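Local atomic coordinates of citrate synthase (Metallosphaera sedula, PDB entry 6ABW), a protein that probably catalyses the condensation of oxaloacetate with acetyl-CoA and water to give citrate and CoA, a step of the tricarboxylic acid cycle. Residues Tyr42-Phe56 with Lys183-His195. Sequence-based numbering, arbitrary orientation.
Sequences YGGYDIEDLVEHTSF and KAMDAALILYADH
The hydroxyl of Y42 closes off the C-terminal end of helix 183-191: OH donates to I190 O at 2.9 Å, a bond lying in the tyrosine ring plane, and accepts from D194 N at 3.2 Å. I190 O also accepts from A193 N, so two donors grip this one carbonyl where the chain leaves the helix. A phenylalanine in place of Y42 would probably leave D194 N without its acceptor and the turn less firmly held. Between the helices, I190 is the knob, set among I47, L50, V51 and F56. Its CG2 lies anti to the backbone N and meets I47 CD1 at 3.7 Å, while CG1, beside that N (chi1 -67°), carries CD1 to the S55-F56 backbone. V51 splits its methyls, CG1 against A187 CB (3.6 Å) and CG2 between I190 and L191. Beyond helix 47-53, D186 OD1 accepts F56 N on its syn side at 2.8 Å, and L189 CB sits over one face of the F56 ring, 3.7 Å from its centroid. K183, bent at chi2 (69°), brings NZ to V51 O at 2.8 Å; water 2 links NZ, T54 O and D186 OD2. Just past the helix, Y192 OH is hydrogen-bonded to D325, a predicted active-site residue. The axes of helices 47-53 and 183-191, 9.6 Å apart at closest, run roughly antiparallel (149°), packing hairpin and helix together within the largely helical citrate synthase fold.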
# COMPACT_ATOMS: atom_id res chain seq x y z
N TYR A 42 -23.29 -10.27 -8.94
CA TYR A 42 -22.55 -9.09 -9.39
C TYR A 42 -23.56 -8.25 -10.23
O TYR A 42 -24.02 -8.74 -11.26
CB TYR A 42 -21.39 -9.45 -10.27
CG TYR A 42 -20.21 -10.22 -9.64
CD1 TYR A 42 -19.97 -10.21 -8.26
CD2 TYR A 42 -19.42 -11.00 -10.42
CE1 TYR A 42 -18.91 -10.94 -7.69
CE2 TYR A 42 -18.35 -11.74 -9.90
CZ TYR A 42 -18.09 -11.73 -8.53
OH TYR A 42 -17.00 -12.43 -8.03
N GLY A 43 -23.84 -7.03 -9.77
CA GLY A 43 -24.65 -6.11 -10.55
C GLY A 43 -26.05 -6.70 -10.86
O GLY A 43 -26.61 -6.47 -11.94
N GLY A 44 -26.53 -7.53 -9.96
CA GLY A 44 -27.85 -8.20 -10.05
C GLY A 44 -27.87 -9.55 -10.72
O GLY A 44 -28.91 -10.27 -10.69
N TYR A 45 -26.73 -9.97 -11.31
CA TYR A 45 -26.64 -11.19 -12.00
C TYR A 45 -26.03 -12.28 -11.08
O TYR A 45 -24.97 -12.08 -10.48
CB TYR A 45 -25.77 -11.05 -13.25
CG TYR A 45 -26.32 -10.12 -14.27
CD1 TYR A 45 -27.46 -10.49 -15.01
CD2 TYR A 45 -25.74 -8.89 -14.54
CE1 TYR A 45 -27.95 -9.69 -16.00
CE2 TYR A 45 -26.22 -8.07 -15.56
CZ TYR A 45 -27.37 -8.48 -16.26
OH TYR A 45 -27.88 -7.70 -17.27
N ASP A 46 -26.73 -13.41 -10.94
CA ASP A 46 -26.28 -14.51 -10.09
C ASP A 46 -24.94 -15.01 -10.59
O ASP A 46 -24.73 -15.16 -11.79
CB ASP A 46 -27.29 -15.65 -10.11
CG ASP A 46 -28.46 -15.44 -9.16
OD1 ASP A 46 -28.27 -15.25 -7.92
OD2 ASP A 46 -29.62 -15.51 -9.62
N ILE A 47 -24.06 -15.33 -9.66
CA ILE A 47 -22.70 -15.77 -10.07
C ILE A 47 -22.73 -17.00 -10.95
O ILE A 47 -21.95 -17.07 -11.89
CB ILE A 47 -21.78 -16.00 -8.82
CG1 ILE A 47 -20.37 -16.32 -9.23
CG2 ILE A 47 -22.28 -17.08 -7.90
CD1 ILE A 47 -19.59 -15.12 -9.73
N GLU A 48 -23.62 -17.95 -10.70
CA GLU A 48 -23.73 -19.17 -11.53
C GLU A 48 -24.04 -18.84 -13.01
O GLU A 48 -23.46 -19.45 -13.93
CB GLU A 48 -24.76 -20.14 -10.88
CG GLU A 48 -24.67 -21.50 -11.57
CD GLU A 48 -25.73 -22.52 -11.13
OE1 GLU A 48 -26.32 -22.33 -10.04
OE2 GLU A 48 -25.95 -23.50 -11.91
N ASP A 49 -24.93 -17.87 -13.21
CA ASP A 49 -25.43 -17.39 -14.52
C ASP A 49 -24.26 -16.71 -15.23
O ASP A 49 -24.02 -16.94 -16.46
CB ASP A 49 -26.61 -16.42 -14.23
CG ASP A 49 -27.59 -16.14 -15.45
OD1 ASP A 49 -27.46 -16.77 -16.58
OD2 ASP A 49 -28.46 -15.23 -15.25
N LEU A 50 -23.52 -15.87 -14.49
CA LEU A 50 -22.36 -15.24 -15.12
C LEU A 50 -21.33 -16.22 -15.57
O LEU A 50 -20.72 -16.10 -16.68
CB LEU A 50 -21.75 -14.19 -14.18
CG LEU A 50 -22.64 -12.99 -13.97
CD1 LEU A 50 -22.03 -12.15 -12.87
CD2 LEU A 50 -22.84 -12.18 -15.27
N VAL A 51 -21.06 -17.23 -14.72
CA VAL A 51 -19.96 -18.16 -15.09
C VAL A 51 -20.36 -18.98 -16.30
O VAL A 51 -19.58 -19.15 -17.25
CB VAL A 51 -19.51 -19.06 -13.93
CG1 VAL A 51 -18.59 -20.20 -14.44
CG2 VAL A 51 -18.73 -18.26 -12.91
N GLU A 52 -21.59 -19.48 -16.27
CA GLU A 52 -22.06 -20.37 -17.36
C GLU A 52 -22.22 -19.64 -18.70
O GLU A 52 -21.88 -20.21 -19.71
CB GLU A 52 -23.39 -20.95 -16.96
CG GLU A 52 -24.03 -21.90 -17.97
CD GLU A 52 -23.25 -23.18 -18.28
OE1 GLU A 52 -22.18 -23.46 -17.67
OE2 GLU A 52 -23.75 -23.94 -19.16
N HIS A 53 -22.72 -18.42 -18.68
CA HIS A 53 -23.20 -17.73 -19.88
C HIS A 53 -22.39 -16.50 -20.29
O HIS A 53 -22.68 -15.91 -21.35
CB HIS A 53 -24.65 -17.33 -19.68
CG HIS A 53 -25.56 -18.48 -19.46
ND1 HIS A 53 -26.34 -18.61 -18.32
CD2 HIS A 53 -25.89 -19.53 -20.26
CE1 HIS A 53 -27.07 -19.72 -18.42
NE2 HIS A 53 -26.82 -20.29 -19.59
N THR A 54 -21.38 -16.07 -19.49
CA THR A 54 -20.59 -14.90 -19.90
C THR A 54 -19.10 -15.27 -19.95
O THR A 54 -18.75 -16.32 -20.41
CB THR A 54 -20.91 -13.61 -19.12
OG1 THR A 54 -20.33 -13.66 -17.83
CG2 THR A 54 -22.43 -13.39 -18.99
N SER A 55 -18.24 -14.34 -19.61
CA SER A 55 -16.79 -14.51 -19.74
C SER A 55 -16.20 -13.43 -18.83
O SER A 55 -16.88 -12.50 -18.40
CB SER A 55 -16.30 -14.25 -21.15
OG SER A 55 -16.56 -12.92 -21.54
N PHE A 56 -14.94 -13.57 -18.52
CA PHE A 56 -14.30 -12.59 -17.66
C PHE A 56 -14.37 -11.18 -18.28
O PHE A 56 -14.68 -10.22 -17.59
CB PHE A 56 -12.86 -12.99 -17.35
CG PHE A 56 -12.18 -12.06 -16.34
CD1 PHE A 56 -12.73 -11.86 -15.11
CD2 PHE A 56 -10.99 -11.41 -16.66
CE1 PHE A 56 -12.10 -11.08 -14.17
CE2 PHE A 56 -10.38 -10.61 -15.75
CZ PHE A 56 -10.95 -10.42 -14.48
N LYS A 183 -11.79 -22.61 -20.05
CA LYS A 183 -13.05 -22.31 -19.45
C LYS A 183 -12.88 -22.29 -17.87
O LYS A 183 -13.55 -21.49 -17.14
CB LYS A 183 -14.09 -23.33 -19.90
CG LYS A 183 -15.43 -23.17 -19.20
CD LYS A 183 -16.22 -21.91 -19.56
CE LYS A 183 -17.63 -21.84 -18.93
NZ LYS A 183 -18.23 -20.52 -19.23
N ALA A 184 -12.08 -23.18 -17.36
CA ALA A 184 -11.85 -23.27 -15.88
C ALA A 184 -11.17 -21.99 -15.39
O ALA A 184 -11.47 -21.47 -14.34
CB ALA A 184 -11.01 -24.50 -15.53
N MET A 185 -10.22 -21.53 -16.14
CA MET A 185 -9.46 -20.28 -15.76
C MET A 185 -10.38 -19.09 -15.85
O MET A 185 -10.41 -18.22 -14.97
CB MET A 185 -8.23 -20.16 -16.64
CG MET A 185 -7.37 -18.92 -16.29
SD MET A 185 -6.50 -19.21 -14.73
CE MET A 185 -6.77 -17.68 -13.86
N ASP A 186 -11.22 -19.03 -16.89
CA ASP A 186 -12.17 -17.98 -17.04
C ASP A 186 -13.14 -17.98 -15.87
O ASP A 186 -13.49 -16.90 -15.27
CB ASP A 186 -12.95 -18.13 -18.40
CG ASP A 186 -13.83 -16.97 -18.66
OD1 ASP A 186 -13.30 -15.82 -18.95
OD2 ASP A 186 -15.07 -17.15 -18.51
N ALA A 187 -13.61 -19.16 -15.53
CA ALA A 187 -14.51 -19.25 -14.37
C ALA A 187 -13.86 -18.70 -13.07
O ALA A 187 -14.50 -17.99 -12.27
CB ALA A 187 -14.99 -20.70 -14.17
N ALA A 188 -12.63 -19.13 -12.82
CA ALA A 188 -11.87 -18.75 -11.62
C ALA A 188 -11.72 -17.25 -11.57
O ALA A 188 -11.87 -16.66 -10.53
CB ALA A 188 -10.52 -19.41 -11.63
N LEU A 189 -11.44 -16.62 -12.70
CA LEU A 189 -11.35 -15.16 -12.78
C LEU A 189 -12.62 -14.48 -12.45
O LEU A 189 -12.63 -13.46 -11.77
CB LEU A 189 -10.92 -14.69 -14.14
CG LEU A 189 -9.53 -15.08 -14.50
CD1 LEU A 189 -9.28 -14.95 -15.98
CD2 LEU A 189 -8.59 -14.16 -13.71
N ILE A 190 -13.74 -15.04 -12.90
CA ILE A 190 -15.04 -14.45 -12.50
C ILE A 190 -15.35 -14.69 -11.02
O ILE A 190 -15.82 -13.78 -10.30
CB ILE A 190 -16.19 -15.03 -13.37
CG1 ILE A 190 -16.03 -14.57 -14.85
CG2 ILE A 190 -17.55 -14.59 -12.82
CD1 ILE A 190 -16.87 -15.37 -15.82
N LEU A 191 -15.05 -15.91 -10.56
CA LEU A 191 -15.44 -16.34 -9.22
C LEU A 191 -14.82 -15.52 -8.10
O LEU A 191 -15.43 -15.27 -7.06
CB LEU A 191 -15.15 -17.84 -9.04
CG LEU A 191 -16.07 -18.85 -9.75
CD1 LEU A 191 -15.56 -20.27 -9.81
CD2 LEU A 191 -17.48 -18.82 -9.14
N TYR A 192 -13.56 -15.14 -8.28
CA TYR A 192 -12.80 -14.40 -7.31
C TYR A 192 -12.84 -12.86 -7.48
O TYR A 192 -12.16 -12.15 -6.72
CB TYR A 192 -11.36 -14.96 -7.26
CG TYR A 192 -11.05 -16.10 -6.31
CD1 TYR A 192 -11.67 -16.20 -5.04
CD2 TYR A 192 -10.05 -17.00 -6.59
CE1 TYR A 192 -11.28 -17.16 -4.14
CE2 TYR A 192 -9.68 -17.98 -5.69
CZ TYR A 192 -10.31 -18.05 -4.44
OH TYR A 192 -9.90 -19.01 -3.50
N ALA A 193 -13.67 -12.34 -8.43
CA ALA A 193 -13.55 -10.96 -8.84
C ALA A 193 -13.86 -9.99 -7.71
O ALA A 193 -13.18 -8.98 -7.60
CB ALA A 193 -14.36 -10.63 -10.07
N ASP A 194 -14.90 -10.23 -6.89
CA ASP A 194 -15.20 -9.34 -5.81
C ASP A 194 -15.99 -10.04 -4.70
O ASP A 194 -16.78 -10.92 -5.02
CB ASP A 194 -16.08 -8.15 -6.26
CG ASP A 194 -16.07 -7.03 -5.18
OD1 ASP A 194 -14.95 -6.69 -4.62
OD2 ASP A 194 -17.16 -6.56 -4.78
N HIS A 195 -15.76 -9.65 -3.46
CA HIS A 195 -16.55 -10.19 -2.34
C HIS A 195 -16.28 -9.44 -1.05
O HIS A 195 -15.11 -9.40 -0.57
CB HIS A 195 -16.17 -11.65 -2.10
CG HIS A 195 -17.26 -12.51 -1.54
ND1 HIS A 195 -17.32 -12.85 -0.21
CD2 HIS A 195 -18.31 -13.11 -2.14
CE1 HIS A 195 -18.40 -13.58 -0.02
NE2 HIS A 195 -19.01 -13.75 -1.16
O HOH W 1 -16.63 -18.74 -17.21
O HOH W 2 -16.70 -18.21 -20.38